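Local coordinates for protein putative alkaline phosphatase (PDB 4F19) that probably binds phosphate as the solute-binding component of an ABC importer, and holds hydrogen arsenate in this structure, at residues A[139-144]-A[185-190]. Residues are numbered along the deposited sequence; the frame is centred on the assembly and turned at random. Where two conformers were deposited one is given.
Sequences VVYRSE and AVAATG. With 8AR (hydrogen arsenate), chain B.
Glu144 OE2 takes two donors on opposite faces of its carboxylate: Gly190 N at 2.9 Å and, from well above the plane, Arg142 NH2 at 2.8 Å. Arg142 grips the carboxylate side-on, its NE reaching Glu144 OE1 at 3.0 Å. The arginine chain bends at chi2 (-76°) and chi3 (-68°), which curls the guanidinium back over Gly190, with Gly190 C over one face, toward its rim. Arg142 NH2 also gives a fairly straight bond to O3 of the hydrogen arsenate at 2.8 Å, and Arg142 NH1 a weak one to O4. Glu144 is thus a second-shell residue that fixes the ligand-binding arginine and ties it to Gly190. A leucine replacing Arg142 would probably leave the Glu144 carboxylate without its charged mate and the arsenate without two donors. Behind this site the strands pair in parallel, from Val186 N to Val139 O (2.8 Å) through to Ser143 N to Ala188 O (2.8 Å). The Tyr141 ring lies over Ala187, its CZ 3.6 Å from Ala187 CB. Strand 186-188 is an outermost strand of its sheet, while strand 138-142 also pairs with strand 204-205. Helix 190-198 packs on Val140, Arg142 and Ala188 through Val194.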
# COMPACT_ATOMS: atom_id res chain seq x y z
N VAL A 139 13.80 11.12 12.58
CA VAL A 139 12.74 10.38 11.90
C VAL A 139 12.22 11.21 10.73
O VAL A 139 11.87 12.38 10.91
CB VAL A 139 11.60 10.04 12.88
CG1 VAL A 139 10.39 9.50 12.16
CG2 VAL A 139 12.11 9.06 13.92
N VAL A 140 12.15 10.58 9.55
CA VAL A 140 11.52 11.18 8.38
C VAL A 140 10.15 10.48 8.20
O VAL A 140 10.07 9.26 8.32
CB VAL A 140 12.38 11.03 7.13
CG1 VAL A 140 11.75 11.77 5.94
CG2 VAL A 140 13.79 11.60 7.39
N TYR A 141 9.12 11.25 7.92
CA TYR A 141 7.78 10.71 7.77
C TYR A 141 7.06 11.40 6.64
O TYR A 141 7.49 12.42 6.14
CB TYR A 141 6.98 10.79 9.08
CG TYR A 141 6.61 12.18 9.46
CD1 TYR A 141 5.38 12.71 9.13
CD2 TYR A 141 7.52 13.03 10.09
CE1 TYR A 141 5.02 14.02 9.41
CE2 TYR A 141 7.19 14.33 10.38
CZ TYR A 141 5.94 14.83 10.02
OH TYR A 141 5.64 16.13 10.28
N ARG A 142 5.93 10.80 6.21
CA ARG A 142 5.13 11.35 5.13
C ARG A 142 4.24 12.45 5.58
O ARG A 142 3.43 12.31 6.48
CB ARG A 142 4.32 10.21 4.46
CG ARG A 142 5.16 9.24 3.69
CD ARG A 142 5.64 9.77 2.36
NE ARG A 142 4.56 9.94 1.42
CZ ARG A 142 4.00 8.92 0.74
NH1 ARG A 142 4.52 7.70 0.79
NH2 ARG A 142 2.91 9.17 0.01
N SER A 143 4.37 13.60 4.86
CA SER A 143 3.61 14.80 5.13
C SER A 143 2.14 14.67 4.84
O SER A 143 1.30 15.40 5.43
CB SER A 143 4.18 15.99 4.26
OG SER A 143 3.93 15.83 3.01
N GLU A 144 1.79 13.85 3.91
CA GLU A 144 0.45 13.78 3.32
C GLU A 144 -0.25 12.48 3.67
O GLU A 144 0.24 11.63 4.40
CB GLU A 144 0.52 14.06 1.81
CG GLU A 144 0.91 12.93 0.88
CD GLU A 144 2.34 12.43 0.86
OE1 GLU A 144 3.05 12.44 1.89
OE2 GLU A 144 2.78 11.97 -0.24
N ALA A 185 11.64 15.64 13.98
CA ALA A 185 11.22 14.84 12.83
C ALA A 185 11.05 15.69 11.58
O ALA A 185 10.67 16.88 11.69
CB ALA A 185 9.91 14.10 13.18
N VAL A 186 11.31 15.12 10.44
CA VAL A 186 11.27 15.81 9.17
C VAL A 186 10.16 15.20 8.30
O VAL A 186 10.11 13.98 8.09
CB VAL A 186 12.66 15.58 8.43
CG1 VAL A 186 12.63 16.11 6.99
CG2 VAL A 186 13.75 16.24 9.21
N ALA A 187 9.30 16.05 7.77
CA ALA A 187 8.23 15.65 6.88
C ALA A 187 8.70 15.73 5.44
O ALA A 187 9.42 16.69 5.06
CB ALA A 187 7.03 16.53 7.04
N ALA A 188 8.26 14.83 4.59
CA ALA A 188 8.50 14.90 3.16
C ALA A 188 7.32 14.26 2.43
O ALA A 188 6.51 13.55 3.04
CB ALA A 188 9.84 14.25 2.77
N THR A 189 7.27 14.48 1.13
CA THR A 189 6.10 14.13 0.31
C THR A 189 6.46 13.11 -0.72
O THR A 189 7.42 13.28 -1.48
CB THR A 189 5.55 15.44 -0.33
OG1 THR A 189 5.38 16.40 0.67
CG2 THR A 189 4.33 15.22 -1.14
N GLY A 190 5.65 12.02 -0.81
CA GLY A 190 5.87 10.94 -1.69
C GLY A 190 6.93 9.97 -1.18
O GLY A 190 7.81 10.32 -0.40
AS 8AR B . 1.47 5.99 -0.71
O1 8AR B . -0.11 6.33 -0.41
O2 8AR B . 1.55 4.49 -1.51
O3 8AR B . 2.14 7.09 -1.73
O4 8AR B . 2.34 5.87 0.70